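Local structure of CurF (Lyngbya majuscula, 5DP2) at residues V41-N49 against I334-P342; T79-V88 against D102-F113. The protein is the NADP-binding enoyl reductase-family domain of CurF that forms a cyclopropane in curacin A biosynthesis. All coordinates share one frame; numbering follows the deposited sequence.

Interaction 1 of 2, residues V41-N49 against I334-P342; sequences VQIKAVPVN and IGKIVVTMP. With NAP (NADP nicotinamide-adenine-dinucleotide phosphate), chain B.
Val46 and Val339 form the central hydrogen-bonded pair of an antiparallel ladder that joins strand 39-48 to strand 336-340, the last strand of the chain. Val46 N bonds to Val339 O at 2.9 Å and Val339 N to Val46 O at 2.8 Å. Non-hydrogen-bonded pairs flank them, Ala45 with Thr340 and Pro47 with Val338. Beyond, Met341 N bonds to Lys44 O, next to the classic beta bulge at which Lys44 and Ala45 both face Val85. On one face of the sheet Ala45 CB rests on Val338 CG1 at 3.9 Å. On the other, Val48 CG2 meets Val339 CG2, and helix 321-329 packs over Val48 and Ile337. Met341 CG, anti to the carbonyl carbon (chi1 -64°), passes 3.9 Å from Ile43 CG2. As in other medium-chain dehydrogenases/reductases, the chain comes back after the nucleotide-binding domain to pair with strand 39-48 of the GroES-like part. At the cofactor end, Lys336 carries the polar part of the contact. With CG anti to the backbone N (chi1 -151°) and a bend at chi2, its chain runs across the Pro47 ring, CE lying 3.5 Å from Pro47 CB. NZ then donates to Asn49 OD1 at 3.0 Å, coming from above the amide carbonyl plane. The ammonium also has a salt bridge to Glu83 and a bond to Ser142, while Asn49 ND2 donates to Glu83. Asn49 belongs to the NADP pocket, its OD1 standing 3.9 Å from phosphate oxygen O1N of the cofactor. Nearby, a water accepts from Ile337 N and donates to Val48 O, bridging the two strands beside the Val48 N to Ile337 O bond.

Interaction 2 of 2, residues T79-V88 against D102-F113; sequences TFGVEGVGTV and DEVILAYPGNAF
Thr79 and Gly110 are tied just beyond the open end, opposite the turn, of a beta hairpin whose strands, 83-91 and 103-107, run antiparallel. From CB, 3.9 Å from Asn111 CB, the threonine side chain leads to OG1, which donates to Gly110 O at 2.8 Å from above the carbonyl plane. Chi1 of 63° sets OG1 between the backbone N and the carbonyl carbon, turned to the loop 108-113. A valine here would probably leave Gly110 O without this hydroxyl donor and untie the two segments at this point. Beside it, Phe113 N bonds to Phe80 O, and Ala112 N meets a lone pair of Gly81 O almost straight (170°). The edge of the Phe113 ring meets Gly81, with CD2 3.5 Å from Gly81 N; a side chain on this glycine would clash with the backbone of Ala112 and Phe113. Tyr108 crosses Val82, its CE1 3.8 Å from Val82 CG1. Along the hairpin, Gly86 and Val104 exchange two backbone bonds, and Leu106 CD1 lies against the backbone of Gly84. Val85 CG1 touches Ile105 CG1 on the other face. At the far end a water links Thr87 OG1 to Glu103 OE2, the threonine hydroxyl also meeting Lys44. Strand 39-48 flanks strand 83-91 in the sheet, helix 140-153 packs on Val82, Glu83 and Ile105, and strand 11-14 borders Phe80 and Phe113.

In the fold
Interactions 1 and 2 lie about 9 Å apart, centre to centre, in one mixed sheet, where strand 39-48 stands between strands 83-91 and 336-340. Along the chain, segment 41-49 comes first, both halves of the local hairpin 79-88/102-113 follow, and 334-342 arrives last, after the Rossmann-type parallel sheet. The C-terminal strand therefore extends a sheet begun near the N-terminus, coupling the two lobes. The contacts meet directly: Gln42 N lies 2.8 Å from Thr87 O, a probable hydrogen bond, and Pro47 O lies 3.4 Å from Phe113 CE2. The side chain of Glu83, about 7 Å from the NADP, brings interaction 2 to the cofactor end of interaction 1.

Interaction 1 of 2, residues V41-N49 against I334-P342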
# COMPACT_ATOMS: atom_id res chain seq x y z
N VAL A 41 14.10 14.89 -7.17
CA VAL A 41 13.62 13.83 -8.05
C VAL A 41 12.46 14.39 -8.90
O VAL A 41 11.51 14.99 -8.36
CB VAL A 41 13.11 12.62 -7.24
CG1 VAL A 41 12.63 11.52 -8.17
CG2 VAL A 41 14.20 12.12 -6.31
N GLN A 42 12.55 14.20 -10.22
CA GLN A 42 11.42 14.48 -11.11
C GLN A 42 10.52 13.24 -11.15
O GLN A 42 10.96 12.15 -11.56
CB GLN A 42 11.91 14.83 -12.51
CG GLN A 42 10.74 15.25 -13.40
CD GLN A 42 11.14 15.80 -14.72
OE1 GLN A 42 12.30 15.97 -15.00
NE2 GLN A 42 10.17 16.10 -15.54
N ILE A 43 9.29 13.38 -10.67
CA ILE A 43 8.39 12.25 -10.58
C ILE A 43 7.95 11.81 -11.97
O ILE A 43 7.61 12.64 -12.80
CB ILE A 43 7.16 12.61 -9.69
CG1 ILE A 43 7.62 13.04 -8.30
CG2 ILE A 43 6.18 11.47 -9.64
CD1 ILE A 43 8.41 12.00 -7.52
N LYS A 44 7.94 10.48 -12.19
CA LYS A 44 7.47 9.92 -13.44
C LYS A 44 6.16 9.15 -13.30
O LYS A 44 5.34 9.17 -14.22
CB LYS A 44 8.56 9.06 -14.09
CG LYS A 44 9.87 9.81 -14.38
CD LYS A 44 9.72 10.88 -15.46
CE LYS A 44 10.90 11.84 -15.51
NZ LYS A 44 12.11 11.17 -16.05
N ALA A 45 5.95 8.47 -12.17
CA ALA A 45 4.71 7.71 -11.97
C ALA A 45 4.45 7.65 -10.48
O ALA A 45 5.37 7.46 -9.67
CB ALA A 45 4.82 6.32 -12.59
N VAL A 46 3.18 7.79 -10.11
CA VAL A 46 2.78 7.85 -8.72
C VAL A 46 1.39 7.24 -8.62
O VAL A 46 0.48 7.67 -9.34
CB VAL A 46 2.83 9.32 -8.17
CG1 VAL A 46 2.25 10.36 -9.12
CG2 VAL A 46 2.24 9.38 -6.78
N PRO A 47 1.21 6.23 -7.78
CA PRO A 47 -0.09 5.60 -7.69
C PRO A 47 -0.99 6.27 -6.67
O PRO A 47 -0.52 6.98 -5.77
CB PRO A 47 0.24 4.19 -7.24
CG PRO A 47 1.42 4.41 -6.32
CD PRO A 47 2.23 5.52 -6.95
N VAL A 48 -2.30 6.00 -6.78
CA VAL A 48 -3.26 6.39 -5.76
C VAL A 48 -3.37 5.27 -4.71
O VAL A 48 -3.45 4.10 -5.07
CB VAL A 48 -4.66 6.61 -6.38
CG1 VAL A 48 -5.62 7.18 -5.33
CG2 VAL A 48 -4.61 7.55 -7.58
N ASN A 49 -3.38 5.62 -3.43
CA ASN A 49 -3.60 4.65 -2.37
C ASN A 49 -4.97 4.88 -1.74
O ASN A 49 -5.47 6.00 -1.71
CB ASN A 49 -2.48 4.73 -1.32
CG ASN A 49 -1.21 3.98 -1.81
OD1 ASN A 49 -1.02 2.78 -1.57
ND2 ASN A 49 -0.41 4.64 -2.56
N ILE A 334 -8.29 -3.99 -10.52
CA ILE A 334 -7.50 -5.10 -9.98
C ILE A 334 -6.07 -4.56 -9.85
O ILE A 334 -5.50 -4.10 -10.85
CB ILE A 334 -7.48 -6.32 -10.92
CG1 ILE A 334 -8.89 -6.80 -11.26
CG2 ILE A 334 -6.59 -7.42 -10.34
CD1 ILE A 334 -9.58 -7.49 -10.12
N GLY A 335 -5.49 -4.62 -8.66
CA GLY A 335 -4.10 -4.17 -8.51
C GLY A 335 -4.00 -2.69 -8.18
O GLY A 335 -4.58 -2.23 -7.17
N LYS A 336 -3.25 -1.95 -9.00
CA LYS A 336 -2.86 -0.59 -8.71
C LYS A 336 -3.40 0.40 -9.77
O LYS A 336 -3.44 0.08 -10.96
CB LYS A 336 -1.31 -0.49 -8.63
CG LYS A 336 -0.77 0.61 -7.69
CD LYS A 336 -0.82 0.20 -6.22
CE LYS A 336 -0.35 1.32 -5.28
NZ LYS A 336 -0.33 0.90 -3.84
N ILE A 337 -3.70 1.62 -9.31
CA ILE A 337 -4.01 2.71 -10.22
C ILE A 337 -2.81 3.65 -10.20
O ILE A 337 -2.41 4.13 -9.13
CB ILE A 337 -5.31 3.36 -9.80
CG1 ILE A 337 -6.43 2.31 -9.84
CG2 ILE A 337 -5.60 4.56 -10.69
CD1 ILE A 337 -7.58 2.65 -8.93
N VAL A 338 -2.21 3.83 -11.38
CA VAL A 338 -0.95 4.58 -11.50
C VAL A 338 -1.17 5.81 -12.35
O VAL A 338 -1.70 5.74 -13.44
CB VAL A 338 0.16 3.69 -12.13
CG1 VAL A 338 1.45 4.47 -12.30
CG2 VAL A 338 0.40 2.43 -11.29
N VAL A 339 -0.71 6.97 -11.82
CA VAL A 339 -0.82 8.24 -12.54
C VAL A 339 0.57 8.60 -13.10
O VAL A 339 1.57 8.59 -12.39
CB VAL A 339 -1.34 9.34 -11.59
CG1 VAL A 339 -1.37 10.70 -12.27
CG2 VAL A 339 -2.73 8.95 -11.09
N THR A 340 0.64 8.92 -14.39
CA THR A 340 1.88 9.36 -14.99
C THR A 340 1.97 10.87 -14.97
O THR A 340 0.99 11.59 -15.18
CB THR A 340 2.03 8.84 -16.43
OG1 THR A 340 0.89 9.18 -17.19
CG2 THR A 340 2.22 7.33 -16.42
N MET A 341 3.18 11.36 -14.76
CA MET A 341 3.38 12.80 -14.81
C MET A 341 3.82 13.28 -16.23
O MET A 341 4.38 12.49 -16.99
CB MET A 341 4.33 13.21 -13.72
CG MET A 341 3.76 12.93 -12.33
SD MET A 341 2.30 13.94 -11.93
CE MET A 341 3.11 15.50 -11.56
N PRO A 342 3.52 14.55 -16.62
CA PRO A 342 4.05 15.01 -17.91
C PRO A 342 5.57 14.90 -18.05
O PRO A 342 6.29 15.10 -17.07
CB PRO A 342 3.67 16.49 -17.93
CG PRO A 342 2.59 16.66 -16.94
CD PRO A 342 2.74 15.58 -15.93
PA NAP B . -7.24 -1.47 -2.39
O1A NAP B . -6.72 -1.45 -3.79
O2A NAP B . -7.18 -2.72 -1.61
O5B NAP B . -8.73 -0.91 -2.45
C5B NAP B . -9.64 -1.09 -1.35
C4B NAP B . -10.18 -2.51 -1.27
O4B NAP B . -11.19 -2.53 -0.29
C3B NAP B . -10.76 -3.02 -2.55
O3B NAP B . -9.97 -4.13 -2.99
C2B NAP B . -12.20 -3.45 -2.21
O2B NAP B . -12.63 -4.71 -2.64
C1B NAP B . -12.18 -3.50 -0.69
N9A NAP B . -13.42 -3.08 -0.05
C8A NAP B . -13.80 -1.79 0.26
N7A NAP B . -15.01 -1.78 0.85
C5A NAP B . -15.41 -3.06 0.93
C6A NAP B . -16.56 -3.73 1.44
N6A NAP B . -17.56 -3.02 2.00
N1A NAP B . -16.61 -5.05 1.35
C2A NAP B . -15.60 -5.73 0.79
N3A NAP B . -14.48 -5.22 0.28
C4A NAP B . -14.40 -3.90 0.34
O3 NAP B . -6.52 -0.31 -1.54
PN NAP B . -5.06 -0.28 -0.88
O1N NAP B . -4.53 1.09 -1.06
O2N NAP B . -4.24 -1.45 -1.36
O5D NAP B . -5.41 -0.45 0.64
C5D NAP B . -5.97 -1.70 1.09
C4D NAP B . -6.60 -1.51 2.50
O4D NAP B . -5.56 -1.56 3.44
C3D NAP B . -7.29 -0.16 2.72
O3D NAP B . -8.32 -0.34 3.70
C2D NAP B . -6.17 0.71 3.23
O2D NAP B . -6.68 1.79 4.01
C1D NAP B . -5.36 -0.27 4.04
N1N NAP B . -3.89 -0.14 4.12
C2N NAP B . -3.29 -0.09 5.33
C3N NAP B . -1.91 0.02 5.48
C7N NAP B . -1.31 0.07 6.84
O7N NAP B . -0.13 0.37 6.87
N7N NAP B . -2.08 -0.23 7.92
C4N NAP B . -1.11 0.08 4.34
C5N NAP B . -1.75 0.03 3.10
C6N NAP B . -3.14 -0.08 3.00
P2B NAP B . -13.04 -5.06 -4.14
O1X NAP B . -11.76 -5.00 -4.96
O2X NAP B . -13.60 -6.45 -4.01
O3X NAP B . -14.05 -4.02 -4.58
O HOH W 1 8.26 13.57 -15.66
O HOH W 2 -3.95 2.00 -6.61

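Interaction 2 of 2, residues T79-V88 against D102-F113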
# COMPACT_ATOMS: atom_id res chain seq x y z
N THR A 79 -0.75 17.16 1.35
CA THR A 79 -0.20 16.65 0.10
C THR A 79 -0.51 15.16 -0.02
O THR A 79 -0.95 14.50 0.93
CB THR A 79 1.31 16.93 -0.01
OG1 THR A 79 2.01 16.23 1.02
CG2 THR A 79 1.64 18.39 0.12
N PHE A 80 -0.27 14.65 -1.23
CA PHE A 80 -0.59 13.27 -1.58
C PHE A 80 0.61 12.63 -2.26
O PHE A 80 1.44 13.32 -2.85
CB PHE A 80 -1.80 13.24 -2.54
CG PHE A 80 -3.00 13.95 -1.98
CD1 PHE A 80 -3.89 13.30 -1.16
CD2 PHE A 80 -3.21 15.31 -2.23
CE1 PHE A 80 -4.95 13.96 -0.58
CE2 PHE A 80 -4.28 15.98 -1.66
CZ PHE A 80 -5.16 15.31 -0.85
N GLY A 81 0.63 11.30 -2.20
CA GLY A 81 1.66 10.51 -2.85
C GLY A 81 2.57 9.90 -1.80
O GLY A 81 3.62 10.49 -1.45
N VAL A 82 2.18 8.74 -1.29
CA VAL A 82 2.88 8.07 -0.22
C VAL A 82 3.95 7.11 -0.75
O VAL A 82 4.62 6.41 0.02
CB VAL A 82 1.89 7.40 0.76
CG1 VAL A 82 1.02 8.44 1.46
CG2 VAL A 82 1.03 6.34 0.07
N GLU A 83 4.14 7.12 -2.07
CA GLU A 83 5.12 6.30 -2.77
C GLU A 83 5.16 6.84 -4.20
O GLU A 83 4.22 7.50 -4.65
CB GLU A 83 4.68 4.82 -2.78
CG GLU A 83 3.30 4.61 -3.40
CD GLU A 83 2.83 3.16 -3.49
OE1 GLU A 83 3.71 2.29 -3.75
OE2 GLU A 83 1.62 2.92 -3.32
N GLY A 84 6.23 6.54 -4.91
CA GLY A 84 6.28 6.81 -6.33
C GLY A 84 7.64 6.51 -6.90
O GLY A 84 8.50 5.94 -6.20
N VAL A 85 7.83 6.87 -8.17
CA VAL A 85 9.09 6.59 -8.86
C VAL A 85 9.45 7.75 -9.74
O VAL A 85 8.58 8.48 -10.24
CB VAL A 85 9.02 5.29 -9.73
CG1 VAL A 85 8.74 4.06 -8.89
CG2 VAL A 85 7.99 5.43 -10.83
N GLY A 86 10.75 7.96 -9.93
CA GLY A 86 11.18 9.01 -10.84
C GLY A 86 12.67 9.00 -11.04
O GLY A 86 13.36 7.99 -10.80
N THR A 87 13.17 10.13 -11.53
CA THR A 87 14.55 10.27 -11.96
C THR A 87 15.21 11.40 -11.20
O THR A 87 14.65 12.50 -11.10
CB THR A 87 14.61 10.59 -13.46
OG1 THR A 87 13.85 9.59 -14.17
CG2 THR A 87 16.04 10.63 -13.99
N VAL A 88 16.40 11.16 -10.65
CA VAL A 88 17.15 12.23 -9.98
C VAL A 88 17.56 13.28 -11.02
O VAL A 88 18.23 12.95 -12.01
CB VAL A 88 18.38 11.64 -9.27
CG1 VAL A 88 19.25 12.75 -8.67
CG2 VAL A 88 17.95 10.68 -8.18
N ASP A 102 19.99 8.90 -11.99
CA ASP A 102 19.62 7.69 -11.28
C ASP A 102 18.09 7.57 -11.21
O ASP A 102 17.39 8.54 -10.97
CB ASP A 102 20.19 7.70 -9.87
CG ASP A 102 21.71 7.49 -9.78
OD1 ASP A 102 22.33 7.01 -10.76
OD2 ASP A 102 22.25 7.74 -8.67
N GLU A 103 17.60 6.34 -11.36
CA GLU A 103 16.16 6.05 -11.29
C GLU A 103 15.85 5.45 -9.93
O GLU A 103 16.53 4.51 -9.46
CB GLU A 103 15.75 5.12 -12.43
CG GLU A 103 15.96 5.75 -13.80
CD GLU A 103 15.52 4.89 -14.94
OE1 GLU A 103 15.38 3.67 -14.73
OE2 GLU A 103 15.30 5.45 -16.03
N VAL A 104 14.82 6.00 -9.27
CA VAL A 104 14.57 5.71 -7.87
C VAL A 104 13.08 5.46 -7.57
O VAL A 104 12.18 6.00 -8.24
CB VAL A 104 15.09 6.86 -6.96
CG1 VAL A 104 16.61 6.92 -7.05
CG2 VAL A 104 14.46 8.20 -7.31
N ILE A 105 12.88 4.65 -6.55
CA ILE A 105 11.62 4.55 -5.82
C ILE A 105 11.72 5.50 -4.63
O ILE A 105 12.73 5.51 -3.91
CB ILE A 105 11.37 3.10 -5.34
CG1 ILE A 105 11.14 2.14 -6.52
CG2 ILE A 105 10.23 3.04 -4.31
CD1 ILE A 105 11.23 0.69 -6.15
N LEU A 106 10.66 6.30 -4.41
CA LEU A 106 10.59 7.19 -3.25
C LEU A 106 9.85 6.47 -2.13
O LEU A 106 8.68 6.07 -2.29
CB LEU A 106 9.90 8.50 -3.60
CG LEU A 106 10.59 9.36 -4.68
CD1 LEU A 106 10.11 9.02 -6.08
CD2 LEU A 106 10.38 10.85 -4.37
N ALA A 107 10.52 6.32 -0.99
CA ALA A 107 9.96 5.63 0.18
C ALA A 107 9.20 6.64 1.04
O ALA A 107 9.80 7.55 1.62
CB ALA A 107 11.10 5.01 0.98
N TYR A 108 7.88 6.51 1.09
CA TYR A 108 7.01 7.36 1.91
C TYR A 108 7.38 8.85 1.84
O TYR A 108 7.56 9.50 2.87
CB TYR A 108 6.93 6.86 3.38
CG TYR A 108 5.75 7.46 4.12
CD1 TYR A 108 4.45 7.20 3.70
CD2 TYR A 108 5.92 8.32 5.21
CE1 TYR A 108 3.36 7.80 4.33
CE2 TYR A 108 4.84 8.93 5.83
CZ TYR A 108 3.56 8.68 5.38
OH TYR A 108 2.52 9.32 6.01
N PRO A 109 7.39 9.44 0.64
CA PRO A 109 7.67 10.88 0.56
C PRO A 109 6.53 11.72 1.15
O PRO A 109 6.80 12.76 1.77
CB PRO A 109 7.85 11.12 -0.93
CG PRO A 109 7.10 10.02 -1.61
CD PRO A 109 7.29 8.83 -0.70
N GLY A 110 5.28 11.30 0.92
CA GLY A 110 4.11 12.03 1.37
C GLY A 110 3.56 13.07 0.40
O GLY A 110 2.43 13.53 0.59
N ASN A 111 4.40 13.42 -0.58
CA ASN A 111 4.11 14.47 -1.57
C ASN A 111 4.49 14.04 -2.99
O ASN A 111 4.79 14.87 -3.84
CB ASN A 111 4.84 15.77 -1.20
CG ASN A 111 6.35 15.63 -1.21
OD1 ASN A 111 6.87 14.51 -1.20
ND2 ASN A 111 7.06 16.73 -1.21
N ALA A 112 4.48 12.72 -3.28
CA ALA A 112 4.87 12.27 -4.62
C ALA A 112 3.95 12.76 -5.74
O ALA A 112 4.39 12.75 -6.89
CB ALA A 112 5.04 10.77 -4.68
N PHE A 113 2.70 13.18 -5.44
CA PHE A 113 1.89 13.86 -6.45
C PHE A 113 2.35 15.32 -6.56
O PHE A 113 1.66 16.26 -6.15
CB PHE A 113 0.39 13.76 -6.14
CG PHE A 113 -0.26 12.44 -6.48
CD1 PHE A 113 -0.64 12.18 -7.78
CD2 PHE A 113 -0.57 11.50 -5.52
CE1 PHE A 113 -1.28 10.98 -8.13
CE2 PHE A 113 -1.22 10.30 -5.85
CZ PHE A 113 -1.55 10.05 -7.16
O HOH W 3 0.52 16.43 -3.34
O HOH W 4 14.95 8.25 -16.21